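Local structure of TlmII (Streptoalloteichus hindustanus, 4HVM) at residues G12-W24 / N69-R81. The protein takes part in biosynthesis of the antibiotic tallysomycin and, as a condensation-domain protein, probably acts with phosphopantetheine-bound partners of a nonribosomal peptide synthetase. Residues are numbered along the deposited sequence; the frame is centred on the assembly and turned at random.
Sequences GLRRASFLQRGAW and NFVDDDGLWMRTR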
ATOM      1  N   GLY A  12      25.383  10.600  14.113  1.00 54.71           N
ATOM      2  CA  GLY A  12      24.860   9.605  13.194  1.00 59.32           C
ATOM      3  C   GLY A  12      23.373   9.764  12.936  1.00 57.31           C
ATOM      4  O   GLY A  12      22.576   8.883  13.262  1.00 54.68           O
ATOM      5  N   LEU A  13      22.998  10.900  12.354  1.00 53.52           N
ATOM      6  CA  LEU A  13      21.599  11.190  12.050  1.00 44.69           C
ATOM      7  C   LEU A  13      21.422  11.613  10.597  1.00 41.24           C
ATOM      8  O   LEU A  13      21.734  12.744  10.232  1.00 47.16           O
ATOM      9  CB  LEU A  13      21.044  12.280  12.974  1.00 40.55           C
ATOM     10  CG  LEU A  13      20.447  11.860  14.318  1.00 43.65           C
ATOM     11  CD1 LEU A  13      21.525  11.448  15.315  1.00 56.41           C
ATOM     12  CD2 LEU A  13      19.585  12.979  14.881  1.00 38.56           C
ATOM     13  N   ARG A  14      20.917  10.701   9.775  1.00 36.94           N
ATOM     14  CA  ARG A  14      20.672  10.993   8.369  1.00 38.64           C
ATOM     15  C   ARG A  14      19.339  11.719   8.196  1.00 38.87           C
ATOM     16  O   ARG A  14      18.383  11.467   8.929  1.00 43.88           O
ATOM     17  CB  ARG A  14      20.697   9.704   7.545  1.00 41.71           C
ATOM     18  CG  ARG A  14      20.718   9.922   6.041  1.00 52.63           C
ATOM     19  CD  ARG A  14      20.887   8.612   5.289  1.00 60.19           C
ATOM     20  NE  ARG A  14      21.104   8.830   3.862  1.00 65.36           N
ATOM     21  CZ  ARG A  14      22.297   9.036   3.311  1.00 71.50           C
ATOM     22  NH1 ARG A  14      22.403   9.225   2.003  1.00 73.98           N
ATOM     23  NH2 ARG A  14      23.385   9.053   4.068  1.00 72.99           N
ATOM     24  N   ARG A  15      19.283  12.627   7.230  1.00 40.82           N
ATOM     25  CA  ARG A  15      18.058  13.360   6.948  1.00 43.33           C
ATOM     26  C   ARG A  15      17.013  12.418   6.362  1.00 34.38           C
ATOM     27  O   ARG A  15      17.346  11.475   5.646  1.00 33.29           O
ATOM     28  CB  ARG A  15      18.339  14.506   5.976  1.00 56.09           C
ATOM     29  CG  ARG A  15      17.256  15.571   5.919  1.00 68.46           C
ATOM     30  CD  ARG A  15      17.177  16.345   7.226  1.00 83.71           C
ATOM     31  NE  ARG A  15      16.460  17.609   7.075  1.00 94.44           N
ATOM     32  CZ  ARG A  15      15.148  17.752   7.234  1.00102.33           C
ATOM     33  NH1 ARG A  15      14.395  16.705   7.552  1.00103.05           N
ATOM     34  NH2 ARG A  15      14.588  18.943   7.076  1.00105.39           N
ATOM     35  N   ALA A  16      15.746  12.674   6.673  1.00 32.41           N
ATOM     36  CA  ALA A  16      14.656  11.842   6.178  1.00 21.18           C
ATOM     37  C   ALA A  16      14.332  12.183   4.730  1.00 28.03           C
ATOM     38  O   ALA A  16      14.486  13.328   4.305  1.00 30.62           O
ATOM     39  CB  ALA A  16      13.425  12.006   7.046  1.00 21.27           C
ATOM     40  N   SER A  17      13.868  11.188   3.981  1.00 26.23           N
ATOM     41  CA  SER A  17      13.523  11.378   2.574  1.00 28.48           C
ATOM     42  C   SER A  17      12.214  12.151   2.408  1.00 28.88           C
ATOM     43  O   SER A  17      11.513  12.417   3.383  1.00 33.05           O
ATOM     44  CB  SER A  17      13.442  10.033   1.846  1.00 31.82           C
ATOM     45  OG  SER A  17      12.358   9.253   2.319  1.00 36.24           O
ATOM     46  N   PHE A  18      11.885  12.497   1.168  1.00 26.60           N
ATOM     47  CA  PHE A  18      10.711  13.323   0.887  1.00 26.35           C
ATOM     48  C   PHE A  18       9.380  12.597   1.114  1.00 29.72           C
ATOM     49  O   PHE A  18       8.370  13.226   1.439  1.00 32.11           O
ATOM     50  CB  PHE A  18      10.788  13.888  -0.532  1.00 22.19           C
ATOM     51  CG  PHE A  18      10.455  12.894  -1.607  1.00 16.96           C
ATOM     52  CD1 PHE A  18      11.346  11.891  -1.959  1.00 18.87           C
ATOM     53  CD2 PHE A  18       9.248  12.977  -2.278  1.00 15.78           C
ATOM     54  CE1 PHE A  18      11.025  10.982  -2.962  1.00 16.57           C
ATOM     55  CE2 PHE A  18       8.925  12.079  -3.275  1.00 13.98           C
ATOM     56  CZ  PHE A  18       9.811  11.079  -3.619  1.00 10.39           C
ATOM     57  N   LEU A  19       9.381  11.280   0.942  1.00 20.72           N
ATOM     58  CA  LEU A  19       8.188  10.479   1.198  1.00 16.27           C
ATOM     59  C   LEU A  19       8.007  10.250   2.692  1.00 22.34           C
ATOM     60  O   LEU A  19       6.883  10.123   3.178  1.00 23.95           O
ATOM     61  CB  LEU A  19       8.265   9.138   0.464  1.00 13.98           C
ATOM     62  CG  LEU A  19       8.112   9.207  -1.059  1.00 18.45           C
ATOM     63  CD1 LEU A  19       8.286   7.834  -1.686  1.00 15.16           C
ATOM     64  CD2 LEU A  19       6.772   9.823  -1.453  1.00  8.48           C
ATOM     65  N   GLN A  20       9.122  10.193   3.415  1.00 25.06           N
ATOM     66  CA  GLN A  20       9.090  10.079   4.869  1.00 25.92           C
ATOM     67  C   GLN A  20       8.625  11.388   5.493  1.00 22.90           C
ATOM     68  O   GLN A  20       7.798  11.391   6.403  1.00 25.85           O
ATOM     69  CB  GLN A  20      10.467   9.695   5.411  1.00 15.62           C
ATOM     70  CG  GLN A  20      10.863   8.263   5.117  1.00 14.54           C
ATOM     71  CD  GLN A  20      12.265   7.949   5.579  1.00 17.87           C
ATOM     72  OE1 GLN A  20      13.170   8.774   5.455  1.00 19.28           O
ATOM     73  NE2 GLN A  20      12.456   6.752   6.118  1.00 15.60           N
ATOM     74  N   ARG A  21       9.165  12.498   4.999  1.00 23.85           N
ATOM     75  CA  ARG A  21       8.742  13.825   5.435  1.00 18.47           C
ATOM     76  C   ARG A  21       7.254  14.040   5.167  1.00 29.63           C
ATOM     77  O   ARG A  21       6.529  14.563   6.014  1.00 31.50           O
ATOM     78  CB  ARG A  21       9.561  14.908   4.724  1.00 19.38           C
ATOM     79  CG  ARG A  21      10.729  15.453   5.539  1.00 25.93           C
ATOM     80  CD  ARG A  21      11.536  16.495   4.764  1.00 28.25           C
ATOM     81  NE  ARG A  21      12.539  15.880   3.896  1.00 43.99           N
ATOM     82  CZ  ARG A  21      12.541  15.953   2.567  1.00 52.26           C
ATOM     83  NH1 ARG A  21      11.591  16.626   1.933  1.00 53.82           N
ATOM     84  NH2 ARG A  21      13.501  15.356   1.872  1.00 52.99           N
ATOM     85  N   GLY A  22       6.809  13.627   3.984  1.00 24.56           N
ATOM     86  CA  GLY A  22       5.423  13.788   3.586  1.00 23.60           C
ATOM     87  C   GLY A  22       4.444  13.010   4.443  1.00 25.81           C
ATOM     88  O   GLY A  22       3.452  13.565   4.914  1.00 26.81           O
ATOM     89  N   ALA A  23       4.717  11.725   4.646  1.00 23.12           N
ATOM     90  CA  ALA A  23       3.849  10.876   5.455  1.00 24.92           C
ATOM     91  C   ALA A  23       3.816  11.337   6.909  1.00 28.00           C
ATOM     92  O   ALA A  23       2.795  11.221   7.586  1.00 28.54           O
ATOM     93  CB  ALA A  23       4.303   9.431   5.372  1.00 28.79           C
ATOM     94  N   TRP A  24       4.941  11.864   7.381  1.00 23.76           N
ATOM     95  CA  TRP A  24       5.060  12.317   8.763  1.00 21.46           C
ATOM     96  C   TRP A  24       4.152  13.509   9.049  1.00 26.86           C
ATOM     97  O   TRP A  24       3.810  13.771  10.201  1.00 33.80           O
ATOM     98  CB  TRP A  24       6.516  12.665   9.086  1.00 24.36           C
ATOM     99  CG  TRP A  24       6.757  13.055  10.516  1.00 27.87           C
ATOM    100  CD1 TRP A  24       7.226  14.254  10.972  1.00 31.28           C
ATOM    101  CD2 TRP A  24       6.545  12.241  11.675  1.00 32.61           C
ATOM    102  NE1 TRP A  24       7.319  14.236  12.342  1.00 37.74           N
ATOM    103  CE2 TRP A  24       6.906  13.012  12.799  1.00 37.46           C
ATOM    104  CE3 TRP A  24       6.084  10.935  11.872  1.00 37.22           C
ATOM    105  CZ2 TRP A  24       6.818  12.520  14.101  1.00 40.55           C
ATOM    106  CZ3 TRP A  24       5.997  10.449  13.164  1.00 39.99           C
ATOM    107  CH2 TRP A  24       6.362  11.239  14.262  1.00 41.41           C
ATOM    108  N   ASN A  69      14.886   4.549  13.989  1.00 20.17           N
ATOM    109  CA  ASN A  69      13.886   5.347  14.681  1.00 21.95           C
ATOM    110  C   ASN A  69      13.932   6.779  14.167  1.00 24.17           C
ATOM    111  O   ASN A  69      14.906   7.181  13.533  1.00 26.18           O
ATOM    112  CB  ASN A  69      14.113   5.312  16.191  1.00 25.98           C
ATOM    113  CG  ASN A  69      13.828   3.949  16.789  1.00 30.07           C
ATOM    114  OD1 ASN A  69      14.726   3.119  16.937  1.00 32.77           O
ATOM    115  ND2 ASN A  69      12.568   3.710  17.132  1.00 34.05           N
ATOM    116  N   PHE A  70      12.882   7.548  14.433  1.00 27.05           N
ATOM    117  CA  PHE A  70      12.792   8.909  13.915  1.00 20.91           C
ATOM    118  C   PHE A  70      12.919   9.958  15.009  1.00 32.21           C
ATOM    119  O   PHE A  70      12.461   9.759  16.135  1.00 30.98           O
ATOM    120  CB  PHE A  70      11.489   9.101  13.140  1.00 19.93           C
ATOM    121  CG  PHE A  70      11.405   8.271  11.896  1.00 26.09           C
ATOM    122  CD1 PHE A  70      11.993   8.705  10.720  1.00 18.73           C
ATOM    123  CD2 PHE A  70      10.751   7.051  11.902  1.00 24.51           C
ATOM    124  CE1 PHE A  70      11.927   7.940   9.573  1.00 17.67           C
ATOM    125  CE2 PHE A  70      10.678   6.284  10.757  1.00 23.33           C
ATOM    126  CZ  PHE A  70      11.266   6.729   9.591  1.00 21.55           C
ATOM    127  N   VAL A  71      13.550  11.075  14.668  1.00 31.95           N
ATOM    128  CA  VAL A  71      13.721  12.171  15.607  1.00 36.36           C
ATOM    129  C   VAL A  71      13.124  13.448  15.035  1.00 42.79           C
ATOM    130  O   VAL A  71      13.672  14.039  14.102  1.00 46.29           O
ATOM    131  CB  VAL A  71      15.207  12.413  15.928  1.00 39.94           C
ATOM    132  CG1 VAL A  71      15.352  13.601  16.863  1.00 49.63           C
ATOM    133  CG2 VAL A  71      15.832  11.165  16.538  1.00 30.75           C
ATOM    134  N   ASP A  72      11.991  13.865  15.590  1.00 43.87           N
ATOM    135  CA  ASP A  72      11.342  15.094  15.157  1.00 42.70           C
ATOM    136  C   ASP A  72      11.860  16.271  15.972  1.00 49.01           C
ATOM    137  O   ASP A  72      11.283  16.635  16.997  1.00 55.70           O
ATOM    138  CB  ASP A  72       9.819  14.985  15.278  1.00 43.48           C
ATOM    139  CG  ASP A  72       9.101  16.184  14.686  1.00 45.25           C
ATOM    140  OD1 ASP A  72       9.700  16.876  13.836  1.00 48.59           O
ATOM    141  OD2 ASP A  72       7.936  16.433  15.067  1.00 41.76           O
ATOM    142  N   ASP A  73      12.959  16.854  15.507  1.00 50.81           N
ATOM    143  CA  ASP A  73      13.581  17.992  16.171  1.00 63.35           C
ATOM    144  C   ASP A  73      14.482  18.715  15.178  1.00 67.42           C
ATOM    145  O   ASP A  73      15.470  18.147  14.708  1.00 66.63           O
ATOM    146  CB  ASP A  73      14.387  17.533  17.389  1.00 71.57           C
ATOM    147  CG  ASP A  73      15.081  18.684  18.092  1.00 79.89           C
ATOM    148  OD1 ASP A  73      14.420  19.382  18.891  1.00 86.23           O
ATOM    149  OD2 ASP A  73      16.288  18.891  17.843  1.00 78.41           O
ATOM    150  N   ASP A  74      14.135  19.961  14.863  1.00 71.59           N
ATOM    151  CA  ASP A  74      14.803  20.716  13.805  1.00 74.89           C
ATOM    152  C   ASP A  74      14.696  19.948  12.486  1.00 68.55           C
ATOM    153  O   ASP A  74      15.679  19.782  11.764  1.00 72.58           O
ATOM    154  CB  ASP A  74      16.267  20.997  14.168  1.00 83.60           C
ATOM    155  CG  ASP A  74      16.901  22.039  13.270  1.00 92.88           C
ATOM    156  OD1 ASP A  74      16.225  23.042  12.955  1.00 98.42           O
ATOM    157  OD2 ASP A  74      18.073  21.849  12.882  1.00 94.33           O
ATOM    158  N   GLY A  75      13.491  19.476  12.182  1.00 58.26           N
ATOM    159  CA  GLY A  75      13.260  18.665  11.000  1.00 49.71           C
ATOM    160  C   GLY A  75      13.155  17.193  11.349  1.00 47.93           C
ATOM    161  O   GLY A  75      13.273  16.822  12.515  1.00 54.00           O
ATOM    162  N   LEU A  76      12.937  16.352  10.344  1.00 42.80           N
ATOM    163  CA  LEU A  76      12.821  14.913  10.562  1.00 35.90           C
ATOM    164  C   LEU A  76      14.140  14.210  10.259  1.00 36.17           C
ATOM    165  O   LEU A  76      14.751  14.446   9.217  1.00 43.17           O
ATOM    166  CB  LEU A  76      11.709  14.333   9.690  1.00 30.03           C
ATOM    167  CG  LEU A  76      11.266  12.898   9.990  1.00 27.55           C
ATOM    168  CD1 LEU A  76      10.725  12.753  11.411  1.00 25.66           C
ATOM    169  CD2 LEU A  76      10.231  12.454   8.976  1.00 25.22           C
ATOM    170  N   TRP A  77      14.571  13.342  11.169  1.00 29.39           N
ATOM    171  CA  TRP A  77      15.861  12.673  11.034  1.00 30.96           C
ATOM    172  C   TRP A  77      15.763  11.175  11.305  1.00 28.91           C
ATOM    173  O   TRP A  77      14.871  10.719  12.020  1.00 35.28           O
ATOM    174  CB  TRP A  77      16.887  13.300  11.979  1.00 39.99           C
ATOM    175  CG  TRP A  77      17.069  14.773  11.783  1.00 41.65           C
ATOM    176  CD1 TRP A  77      16.301  15.768  12.310  1.00 45.14           C
ATOM    177  CD2 TRP A  77      18.089  15.418  11.009  1.00 41.02           C
ATOM    178  NE1 TRP A  77      16.777  16.995  11.910  1.00 50.78           N
ATOM    179  CE2 TRP A  77      17.875  16.807  11.113  1.00 43.99           C
ATOM    180  CE3 TRP A  77      19.163  14.957  10.240  1.00 39.53           C
ATOM    181  CZ2 TRP A  77      18.691  17.739  10.475  1.00 42.10           C
ATOM    182  CZ3 TRP A  77      19.973  15.885   9.607  1.00 37.38           C
ATOM    183  CH2 TRP A  77      19.733  17.260   9.730  1.00 41.21           C
HETATM  184  N   MSE A  78      16.685  10.413  10.726  1.00 27.23           N
HETATM  185  CA  MSE A  78      16.736   8.973  10.954  1.00 22.22           C
HETATM  186  C   MSE A  78      17.875   8.605  11.901  1.00 23.28           C
HETATM  187  O   MSE A  78      18.966   9.169  11.827  1.00 55.90           O
HETATM  188  CB  MSE A  78      16.862   8.211   9.630  1.00 25.29           C
HETATM  189  CG  MSE A  78      15.539   8.004   8.911  1.00 19.85           C
HETATM  190 SE   MSE A  78      15.737   7.291   7.109  0.72 42.27          SE
HETATM  191  CE  MSE A  78      16.892   5.771   7.465  1.00 31.86           C
ATOM    192  N   ARG A  79      17.608   7.656  12.791  1.00 30.82           N
ATOM    193  CA  ARG A  79      18.577   7.238  13.796  1.00 33.43           C
ATOM    194  C   ARG A  79      18.671   5.718  13.805  1.00 33.55           C
ATOM    195  O   ARG A  79      17.666   5.033  13.990  1.00 36.85           O
ATOM    196  CB  ARG A  79      18.136   7.745  15.169  1.00 37.54           C
ATOM    197  CG  ARG A  79      19.085   7.440  16.318  1.00 41.61           C
ATOM    198  CD  ARG A  79      18.460   7.842  17.653  1.00 54.73           C
ATOM    199  NE  ARG A  79      19.431   7.871  18.744  1.00 73.04           N
ATOM    200  CZ  ARG A  79      20.171   8.932  19.060  1.00 85.06           C
ATOM    201  NH1 ARG A  79      20.055  10.056  18.363  1.00 84.79           N
ATOM    202  NH2 ARG A  79      21.029   8.870  20.070  1.00 89.92           N
ATOM    203  N   THR A  80      19.873   5.188  13.606  1.00 26.62           N
ATOM    204  CA  THR A  80      20.041   3.742  13.508  1.00 25.60           C
ATOM    205  C   THR A  80      20.293   3.094  14.863  1.00 29.57           C
ATOM    206  O   THR A  80      21.336   3.298  15.481  1.00 41.15           O
ATOM    207  CB  THR A  80      21.168   3.364  12.538  1.00 29.62           C
ATOM    208  OG1 THR A  80      20.919   3.966  11.262  1.00 37.22           O
ATOM    209  CG2 THR A  80      21.232   1.856  12.372  1.00 26.28           C
ATOM    210  N   ARG A  81      19.320   2.311  15.312  1.00 30.81           N
ATOM    211  CA  ARG A  81      19.405   1.606  16.582  1.00 32.89           C
ATOM    212  C   ARG A  81      20.418   0.470  16.479  1.00 39.44           C
ATOM    213  O   ARG A  81      20.460  -0.246  15.479  1.00 38.44           O
ATOM    214  CB  ARG A  81      18.024   1.062  16.946  1.00 34.30           C
ATOM    215  CG  ARG A  81      17.803   0.768  18.415  1.00 42.37           C
ATOM    216  CD  ARG A  81      16.341   0.407  18.682  1.00 43.92           C
ATOM    217  NE  ARG A  81      15.907  -0.771  17.930  1.00 44.12           N
ATOM    218  CZ  ARG A  81      15.167  -0.731  16.825  1.00 40.17           C
ATOM    219  NH1 ARG A  81      14.765   0.433  16.329  1.00 37.57           N
ATOM    220  NH2 ARG A  81      14.826  -1.858  16.213  1.00 34.27           N
TER
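Leu76 meets Trp24 with both of its methyl groups. Leu76 CD1 lies over one face of the Trp24 indole, 3.8 Å from the centroid of its five-membered ring, as a CH-pi contact, while Leu76 CD2 packs against Trp24 CB and the backbone O of Gln20. Trp24 CG stands anti to the backbone N (chi1 -176°), which carries the indole out to the hairpin; there the Asp72 carboxylate approaches the ring edge, nearly perpendicular to it. A second CH-pi contact joins Arg15 and Trp77. The bend at chi2 (67°) lays Arg15 CD over the Trp77 six-membered ring, 3.6 Å from its centroid, and lets Arg15 NH1 make a bent hydrogen bond to a lone pair of Leu76 O, 2.8 Å, with the oxygen tilted out of the guanidinium plane. The Arg15 side chain is poorly ordered, leaving its placement less certain. Ala16 N reaches the same oxygen from above the carbonyl plane, so two donors share it. The buried Gln20 amide meets the edge of the buried Phe70 ring with NE2, almost perpendicular to it, and crosses selenomethionine Met78, Gln20 OE1 lying 3.4 Å from Met78 SE. Ser17 N, at the helix N-cap, donates to OE1, and Met143 O accepts from NE2; together they fix the amide's rotation. Strand 13-15 pairs antiparallel with strand 76-80 through Met78 N to Arg14 O (2.7 Å), completing a three-stranded sheet with 76-80 central and 68-72 at the far edge, while helix 18-27 packs across the hairpin.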